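Local coordinates for protein fimbrial subunit type 1 (Actinomyces oris, PDB 3UXF) that serves as the major subunit of the type 1 fimbriae, the adhesive hair-like filaments on the surface of this oral bacterium, at residues A[43-48]-A[174-179]; A[77-82]-A[138-143]. One frame throughout, in Å; residues are numbered along the deposited sequence.

Contact 1: residues A[43-48]-A[174-179]; sequences TTLTVH and VHVYPK
L45, T46 and V47 pair in parallel with V174, H175 and V176, joining the first strand of the N-terminal domain's beta sandwich to a strand at the far end of the domain's sequence. The evidence is the alternation of bonds: T46 N gives to V174 O (2.8 Å), V176 N to T46 O, and H48 N to V176 O, so T46 is bonded through both its N and its O. The entry bond, V174 N to T44 O, is more bent, at 145° on the hydrogen. Within a four-stranded mixed sheet this is the central pair, bordered by 125-128 and 161-162. One face carries L45, V47, V174 and V176. There V176 puts CG2 between its own N and carbonyl carbon, where it meets V47 CG2 at 3.7 Å and L45 CD1 at 4.0 Å; V176 and P178 also rest on F155. T46 and H175 point to the other face, and past the strand end the H175 ring joins those of H48 and Y177 in an aromatic cluster. H48 NE2 and H175 ND1 lie 2.9 Å apart in an almost straight hydrogen bond (177°) that leaves the donor undecided; H175 ND1 sits in the plane of the H48 ring, and the two ring planes are turned 42° to each other. The bond probably ties the protonation of one ring to that of the other. Y177 covers a face of H48 in an offset stack, centroids 4.1 Å apart, and its OH is bonded to D66 N. A water joins T46 OG1 to V174 O and also reaches T44 OG1, which N173 ND2 holds as well. Beside it, T46 CB stands 3.8 Å from the centroid of the H175 ring, over its face in a CH-pi contact.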
ATOM      1  N   THR A  43      -9.274  20.092 -35.574  1.00 13.19           N
ATOM      2  CA  THR A  43      -8.338  19.569 -34.574  1.00 13.44           C
ATOM      3  C   THR A  43      -9.076  18.723 -33.570  1.00 12.93           C
ATOM      4  O   THR A  43     -10.273  18.899 -33.360  1.00 14.19           O
ATOM      5  CB  THR A  43      -7.652  20.701 -33.789  1.00 13.63           C
ATOM      6  OG1 THR A  43      -8.632  21.609 -33.288  1.00 13.75           O
ATOM      7  CG2 THR A  43      -6.603  21.458 -34.656  1.00 14.98           C
ATOM      8  N   THR A  44      -8.347  17.816 -32.905  1.00 10.99           N
ATOM      9  CA  THR A  44      -8.883  17.161 -31.708  1.00 14.38           C
ATOM     10  C   THR A  44      -7.754  17.000 -30.702  1.00 13.67           C
ATOM     11  O   THR A  44      -6.578  16.993 -31.083  1.00 12.84           O
ATOM     12  CB  THR A  44      -9.514  15.757 -31.981  1.00 14.73           C
ATOM     13  OG1 THR A  44      -8.524  14.893 -32.527  1.00 14.79           O
ATOM     14  CG2 THR A  44     -10.702  15.845 -32.989  1.00 13.78           C
ATOM     15  N   LEU A  45      -8.124  16.888 -29.422  1.00 12.39           N
ATOM     16  CA  LEU A  45      -7.150  16.644 -28.360  1.00 12.31           C
ATOM     17  C   LEU A  45      -7.707  15.502 -27.525  1.00 11.12           C
ATOM     18  O   LEU A  45      -8.787  15.647 -26.996  1.00 14.40           O
ATOM     19  CB  LEU A  45      -6.987  17.884 -27.489  1.00 12.56           C
ATOM     20  CG  LEU A  45      -6.139  17.625 -26.237  1.00 12.48           C
ATOM     21  CD1 LEU A  45      -4.733  17.151 -26.596  1.00 15.81           C
ATOM     22  CD2 LEU A  45      -6.113  18.896 -25.354  1.00 17.08           C
ATOM     23  N   THR A  46      -6.973  14.403 -27.393  1.00 12.75           N
ATOM     24  CA  THR A  46      -7.467  13.238 -26.649  1.00 13.67           C
ATOM     25  C   THR A  46      -6.512  13.007 -25.492  1.00 12.99           C
ATOM     26  O   THR A  46      -5.332  12.737 -25.703  1.00 13.69           O
ATOM     27  CB  THR A  46      -7.505  12.007 -27.543  1.00 13.47           C
ATOM     28  OG1 THR A  46      -8.408  12.262 -28.629  1.00 15.65           O
ATOM     29  CG2 THR A  46      -8.060  10.789 -26.766  1.00 14.80           C
ATOM     30  N   VAL A  47      -7.009  13.173 -24.272  1.00 13.46           N
ATOM     31  CA  VAL A  47      -6.185  12.978 -23.067  1.00 13.91           C
ATOM     32  C   VAL A  47      -6.490  11.581 -22.510  1.00 13.60           C
ATOM     33  O   VAL A  47      -7.652  11.257 -22.316  1.00 15.10           O
ATOM     34  CB  VAL A  47      -6.549  14.067 -22.032  1.00 14.64           C
ATOM     35  CG1 VAL A  47      -5.652  13.986 -20.754  1.00 16.58           C
ATOM     36  CG2 VAL A  47      -6.412  15.461 -22.669  1.00 17.03           C
ATOM     37  N   HIS A  48      -5.448  10.769 -22.319  1.00 14.82           N
ATOM     38  CA  HIS A  48      -5.610   9.390 -21.846  1.00 16.54           C
ATOM     39  C   HIS A  48      -5.299   9.362 -20.341  1.00 14.19           C
ATOM     40  O   HIS A  48      -4.157   9.598 -19.950  1.00 16.92           O
ATOM     41  CB  HIS A  48      -4.627   8.491 -22.579  1.00 18.55           C
ATOM     42  CG  HIS A  48      -4.925   8.334 -24.041  1.00 18.50           C
ATOM     43  ND1 HIS A  48      -5.393   7.158 -24.588  1.00 20.70           N
ATOM     44  CD2 HIS A  48      -4.831   9.215 -25.072  1.00 18.05           C
ATOM     45  CE1 HIS A  48      -5.580   7.318 -25.886  1.00 23.14           C
ATOM     46  NE2 HIS A  48      -5.245   8.556 -26.202  1.00 19.30           N
ATOM     47  N   VAL A 174      -4.116  15.331 -31.700  1.00 12.69           N
ATOM     48  CA  VAL A 174      -3.104  15.027 -30.709  1.00 14.32           C
ATOM     49  C   VAL A 174      -3.605  14.159 -29.565  1.00 11.84           C
ATOM     50  O   VAL A 174      -4.695  14.365 -29.042  1.00 13.19           O
ATOM     51  CB  VAL A 174      -2.487  16.324 -30.151  1.00 13.83           C
ATOM     52  CG1 VAL A 174      -1.460  16.014 -29.083  1.00 15.90           C
ATOM     53  CG2 VAL A 174      -1.867  17.132 -31.278  1.00 14.90           C
ATOM     54  N   HIS A 175      -2.785  13.184 -29.192  1.00 13.19           N
ATOM     55  CA  HIS A 175      -3.079  12.301 -28.079  1.00 13.23           C
ATOM     56  C   HIS A 175      -2.020  12.523 -27.017  1.00 12.71           C
ATOM     57  O   HIS A 175      -0.831  12.525 -27.313  1.00 15.67           O
ATOM     58  CB  HIS A 175      -3.059  10.843 -28.529  1.00 14.86           C
ATOM     59  CG  HIS A 175      -4.232  10.461 -29.373  1.00 18.26           C
ATOM     60  ND1 HIS A 175      -5.267   9.688 -28.899  1.00 20.07           N
ATOM     61  CD2 HIS A 175      -4.538  10.755 -30.657  1.00 18.35           C
ATOM     62  CE1 HIS A 175      -6.161   9.520 -29.856  1.00 20.76           C
ATOM     63  NE2 HIS A 175      -5.743  10.157 -30.934  1.00 19.65           N
ATOM     64  N   VAL A 176      -2.453  12.719 -25.780  1.00 14.76           N
ATOM     65  CA  VAL A 176      -1.517  12.937 -24.691  1.00 13.85           C
ATOM     66  C   VAL A 176      -1.782  11.984 -23.532  1.00 15.67           C
ATOM     67  O   VAL A 176      -2.927  11.678 -23.213  1.00 15.20           O
ATOM     68  CB  VAL A 176      -1.548  14.398 -24.194  1.00 14.73           C
ATOM     69  CG1 VAL A 176      -0.954  15.324 -25.241  1.00 17.70           C
ATOM     70  CG2 VAL A 176      -2.966  14.815 -23.858  1.00 19.42           C
ATOM     71  N   TYR A 177      -0.703  11.513 -22.917  1.00 17.37           N
ATOM     72  CA  TYR A 177      -0.778  10.619 -21.770  1.00 19.79           C
ATOM     73  C   TYR A 177      -0.111  11.313 -20.593  1.00 17.65           C
ATOM     74  O   TYR A 177       1.091  11.173 -20.382  1.00 23.36           O
ATOM     75  CB  TYR A 177      -0.074   9.296 -22.074  1.00 19.54           C
ATOM     76  CG  TYR A 177      -0.669   8.537 -23.238  1.00 21.48           C
ATOM     77  CD1 TYR A 177      -1.498   7.445 -23.030  1.00 20.39           C
ATOM     78  CD2 TYR A 177      -0.405   8.917 -24.545  1.00 19.46           C
ATOM     79  CE1 TYR A 177      -2.045   6.752 -24.089  1.00 23.93           C
ATOM     80  CE2 TYR A 177      -0.947   8.232 -25.609  1.00 22.17           C
ATOM     81  CZ  TYR A 177      -1.764   7.149 -25.378  1.00 25.38           C
ATOM     82  OH  TYR A 177      -2.308   6.465 -26.436  1.00 26.06           O
ATOM     83  N   PRO A 178      -0.893  12.081 -19.844  1.00 19.41           N
ATOM     84  CA  PRO A 178      -0.355  12.872 -18.734  1.00 21.49           C
ATOM     85  C   PRO A 178       0.258  12.024 -17.628  1.00 23.93           C
ATOM     86  O   PRO A 178      -0.116  10.871 -17.430  1.00 23.98           O
ATOM     87  CB  PRO A 178      -1.579  13.629 -18.213  1.00 20.72           C
ATOM     88  CG  PRO A 178      -2.742  12.846 -18.669  1.00 21.80           C
ATOM     89  CD  PRO A 178      -2.353  12.215 -19.962  1.00 17.50           C
ATOM     90  N   LYS A 179       1.203  12.621 -16.916  1.00 19.91           N
ATOM     91  CA  LYS A 179       1.908  11.964 -15.827  1.00 23.30           C
ATOM     92  C   LYS A 179       1.233  12.227 -14.481  1.00 19.60           C
ATOM     93  O   LYS A 179       0.798  13.342 -14.200  1.00 20.48           O
ATOM     94  CB  LYS A 179       3.352  12.498 -15.790  1.00 25.00           C
ATOM     95  CG  LYS A 179       4.217  11.925 -14.656  1.00 38.46           C
ATOM     96  CD  LYS A 179       5.521  12.735 -14.439  1.00 43.05           C
ATOM     97  CE  LYS A 179       6.740  12.038 -15.048  1.00 56.79           C
ATOM     98  NZ  LYS A 179       6.936  10.641 -14.539  1.00 56.69           N
TER
HETATM   99  O   HOH W   1      -6.918  13.456 -30.707  1.00 14.84           O
HETATM  100  O   HOH W   2      -1.533   8.968 -18.665  1.00 29.31           O

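Contact 2: residues A[77-82]-A[138-143]; sequences VEFTIT and YLVSET
E142 reaches across the strand pair to F79 and V77. Its CB lies 3.8 Å from F79 CE1, and CG stands over one face of that ring, offset toward the rim, while also touching V77 CG1. Farther out, the carboxylate carbon CD is packed closely on V77 CG1 at 3.3 Å. With CG anti to the backbone N (chi1 -175°) and the chain extended beyond it, the carboxylate is carried out past the ring rim: OE1 approaches F79 CZ at 3.6 Å and has its charged partner in K49, with A152 N as a further donor, whereas OE2 is bonded to T145 OG1. Both oxygens are thus tied down by neighbours beyond the strand pair.

The framework is antiparallel, the two inner strands of a four-stranded sheet in the pilin N-terminal domain's beta sandwich, with 114-119 flanking 78-84 and 155-159 flanking 136-144. T80 and S141 form a hydrogen-bonded pair, T80 N to S141 O at 2.8 Å and nearly straight (175°), with S141 N returning to T80 O; T82 and L139 repeat the pattern. Between them I81 and V140 are a non-hydrogen-bonded pair whose CG2 atoms come within 3.9 Å of each other, and I81 CD1 extends to Y138 CD1.

On the face of T80 and T82, T80 OG1 donates to T143 OG1 (2.8 Å). T143 OG1 in turn donates to E78 OE1, meeting its anti lone pair over a short 2.5 Å, so the hydroxyl accepts one bond and donates another, the two roughly at right angles, in a relay running toward the carboxylate. Farther along, a water bonded to T82 OG1 donates a hydrogen bond to L139 O.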
ATOM      1  N   VAL A  77     -12.941  11.539 -14.314  1.00 16.28           N
ATOM      2  CA  VAL A  77     -11.944  12.557 -14.070  1.00 16.22           C
ATOM      3  C   VAL A  77     -12.221  13.709 -15.034  1.00 15.79           C
ATOM      4  O   VAL A  77     -12.378  13.466 -16.212  1.00 18.93           O
ATOM      5  CB  VAL A  77     -10.545  12.014 -14.346  1.00 16.55           C
ATOM      6  CG1 VAL A  77      -9.528  13.104 -14.209  1.00 17.62           C
ATOM      7  CG2 VAL A  77     -10.232  10.871 -13.352  1.00 17.99           C
ATOM      8  N   GLU A  78     -12.286  14.923 -14.522  1.00 14.84           N
ATOM      9  CA  GLU A  78     -12.549  16.077 -15.401  1.00 16.16           C
ATOM     10  C   GLU A  78     -11.244  16.747 -15.803  1.00 17.27           C
ATOM     11  O   GLU A  78     -10.405  17.037 -14.942  1.00 16.38           O
ATOM     12  CB  GLU A  78     -13.412  17.089 -14.667  1.00 18.12           C
ATOM     13  CG  GLU A  78     -13.764  18.272 -15.522  1.00 18.06           C
ATOM     14  CD  GLU A  78     -14.431  19.360 -14.703  1.00 22.74           C
ATOM     15  OE1 GLU A  78     -13.730  20.180 -14.075  1.00 22.47           O
ATOM     16  OE2 GLU A  78     -15.682  19.369 -14.670  1.00 30.54           O
ATOM     17  N   PHE A  79     -11.073  17.019 -17.100  1.00 15.12           N
ATOM     18  CA  PHE A  79      -9.979  17.844 -17.601  1.00 16.24           C
ATOM     19  C   PHE A  79     -10.527  19.131 -18.142  1.00 15.83           C
ATOM     20  O   PHE A  79     -11.582  19.133 -18.761  1.00 17.44           O
ATOM     21  CB  PHE A  79      -9.193  17.122 -18.700  1.00 13.52           C
ATOM     22  CG  PHE A  79      -8.266  16.077 -18.148  1.00 12.88           C
ATOM     23  CD1 PHE A  79      -6.999  16.427 -17.772  1.00 15.55           C
ATOM     24  CD2 PHE A  79      -8.687  14.770 -17.984  1.00 16.10           C
ATOM     25  CE1 PHE A  79      -6.115  15.475 -17.219  1.00 14.30           C
ATOM     26  CE2 PHE A  79      -7.822  13.825 -17.419  1.00 15.00           C
ATOM     27  CZ  PHE A  79      -6.522  14.183 -17.085  1.00 16.27           C
ATOM     28  N   THR A  80      -9.821  20.209 -17.861  1.00 13.93           N
ATOM     29  CA  THR A  80     -10.130  21.506 -18.438  1.00 13.39           C
ATOM     30  C   THR A  80      -8.982  21.900 -19.363  1.00 17.38           C
ATOM     31  O   THR A  80      -7.818  21.756 -19.014  1.00 16.54           O
ATOM     32  CB  THR A  80     -10.283  22.544 -17.352  1.00 15.88           C
ATOM     33  OG1 THR A  80     -11.431  22.216 -16.572  1.00 17.80           O
ATOM     34  CG2 THR A  80     -10.468  23.931 -17.971  1.00 17.50           C
ATOM     35  N   ILE A  81      -9.305  22.410 -20.546  1.00 14.24           N
ATOM     36  CA  ILE A  81      -8.277  23.002 -21.382  1.00 14.95           C
ATOM     37  C   ILE A  81      -8.500  24.505 -21.467  1.00 13.45           C
ATOM     38  O   ILE A  81      -9.648  24.958 -21.592  1.00 15.96           O
ATOM     39  CB  ILE A  81      -8.211  22.338 -22.781  1.00 12.85           C
ATOM     40  CG1 ILE A  81      -9.507  22.543 -23.576  1.00 15.18           C
ATOM     41  CG2 ILE A  81      -7.953  20.849 -22.618  1.00 16.77           C
ATOM     42  CD1 ILE A  81      -9.413  22.035 -25.032  1.00 13.04           C
ATOM     43  N   THR A  82      -7.419  25.279 -21.400  1.00 13.89           N
ATOM     44  CA  THR A  82      -7.547  26.728 -21.527  1.00 13.17           C
ATOM     45  C   THR A  82      -6.663  27.207 -22.674  1.00 12.88           C
ATOM     46  O   THR A  82      -5.461  26.932 -22.673  1.00 13.16           O
ATOM     47  CB  THR A  82      -7.111  27.427 -20.244  1.00 16.68           C
ATOM     48  OG1 THR A  82      -7.920  26.944 -19.163  1.00 18.06           O
ATOM     49  CG2 THR A  82      -7.270  28.942 -20.384  1.00 18.19           C
ATOM     50  N   TYR A 138      -2.710  25.061 -25.660  1.00 13.63           N
ATOM     51  CA  TYR A 138      -3.632  24.916 -24.545  1.00 13.03           C
ATOM     52  C   TYR A 138      -2.943  24.473 -23.270  1.00 17.21           C
ATOM     53  O   TYR A 138      -2.041  23.639 -23.293  1.00 16.28           O
ATOM     54  CB  TYR A 138      -4.714  23.889 -24.880  1.00 11.95           C
ATOM     55  CG  TYR A 138      -5.697  24.346 -25.926  1.00 11.78           C
ATOM     56  CD1 TYR A 138      -6.927  24.865 -25.564  1.00 14.35           C
ATOM     57  CD2 TYR A 138      -5.394  24.254 -27.274  1.00 13.31           C
ATOM     58  CE1 TYR A 138      -7.828  25.285 -26.515  1.00 13.56           C
ATOM     59  CE2 TYR A 138      -6.288  24.672 -28.231  1.00 13.20           C
ATOM     60  CZ  TYR A 138      -7.503  25.186 -27.848  1.00 14.44           C
ATOM     61  OH  TYR A 138      -8.398  25.602 -28.799  1.00 15.82           O
ATOM     62  N   LEU A 139      -3.399  25.026 -22.156  1.00 14.08           N
ATOM     63  CA  LEU A 139      -2.959  24.593 -20.847  1.00 15.40           C
ATOM     64  C   LEU A 139      -3.992  23.568 -20.411  1.00 16.92           C
ATOM     65  O   LEU A 139      -5.184  23.859 -20.380  1.00 16.29           O
ATOM     66  CB  LEU A 139      -2.923  25.765 -19.873  1.00 16.43           C
ATOM     67  CG  LEU A 139      -2.412  25.464 -18.466  1.00 24.14           C
ATOM     68  CD1 LEU A 139      -0.995  24.929 -18.521  1.00 26.09           C
ATOM     69  CD2 LEU A 139      -2.481  26.717 -17.607  1.00 31.24           C
ATOM     70  N   VAL A 140      -3.536  22.362 -20.099  1.00 13.97           N
ATOM     71  CA  VAL A 140      -4.434  21.273 -19.736  1.00 14.41           C
ATOM     72  C   VAL A 140      -4.294  20.955 -18.263  1.00 13.48           C
ATOM     73  O   VAL A 140      -3.178  20.691 -17.785  1.00 14.96           O
ATOM     74  CB  VAL A 140      -4.130  20.022 -20.564  1.00 14.51           C
ATOM     75  CG1 VAL A 140      -5.155  18.902 -20.271  1.00 14.62           C
ATOM     76  CG2 VAL A 140      -4.105  20.381 -22.068  1.00 14.25           C
ATOM     77  N   SER A 141      -5.404  20.968 -17.549  1.00 13.94           N
ATOM     78  CA  SER A 141      -5.362  20.735 -16.109  1.00 15.13           C
ATOM     79  C   SER A 141      -6.459  19.767 -15.675  1.00 15.15           C
ATOM     80  O   SER A 141      -7.608  19.836 -16.130  1.00 14.70           O
ATOM     81  CB  SER A 141      -5.501  22.074 -15.382  1.00 15.07           C
ATOM     82  OG  SER A 141      -5.448  21.878 -13.971  1.00 21.22           O
ATOM     83  N   GLU A 142      -6.119  18.857 -14.766  1.00 14.27           N
ATOM     84  CA  GLU A 142      -7.138  17.994 -14.202  1.00 14.71           C
ATOM     85  C   GLU A 142      -7.881  18.729 -13.099  1.00 16.06           C
ATOM     86  O   GLU A 142      -7.300  19.052 -12.063  1.00 19.21           O
ATOM     87  CB  GLU A 142      -6.487  16.725 -13.639  1.00 13.71           C
ATOM     88  CG  GLU A 142      -7.471  15.699 -13.140  1.00 15.78           C
ATOM     89  CD  GLU A 142      -6.783  14.376 -12.791  1.00 16.08           C
ATOM     90  OE1 GLU A 142      -5.868  13.956 -13.524  1.00 16.54           O
ATOM     91  OE2 GLU A 142      -7.186  13.739 -11.802  1.00 17.63           O
ATOM     92  N   THR A 143      -9.152  19.030 -13.334  1.00 15.21           N
ATOM     93  CA  THR A 143      -9.872  19.957 -12.460  1.00 14.76           C
ATOM     94  C   THR A 143     -10.912  19.316 -11.542  1.00 17.83           C
ATOM     95  O   THR A 143     -11.473  20.000 -10.663  1.00 20.66           O
ATOM     96  CB  THR A 143     -10.559  21.062 -13.290  1.00 17.48           C
ATOM     97  OG1 THR A 143     -11.242  20.462 -14.402  1.00 16.66           O
ATOM     98  CG2 THR A 143      -9.514  22.052 -13.812  1.00 19.49           C
TER
HETATM   99  O   HOH W   3      -6.874  24.621 -18.160  1.00 19.49           O

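The two contacts belong to facing sheets of one domain, with centres about 11 Å apart, and both strands of contact 2 fall in the chain between the two segments of contact 1. Their apolar faces meet: V47 CG1 packs on F79 CZ at 3.8 Å, L45 CD2 on I81 CG2 at 3.8 Å and on V140 CG2 at 4.1 Å, so the strands 44-48 and 78-84, consecutive in the chain, face each other across the sandwich interior. One end of each contact lies near the calcium site of D130 and T133. T43 bonds to each of those residues, I81 touches T133, and the side chains of T44 and Y138 stay about 8 Å and 7 Å from the ion.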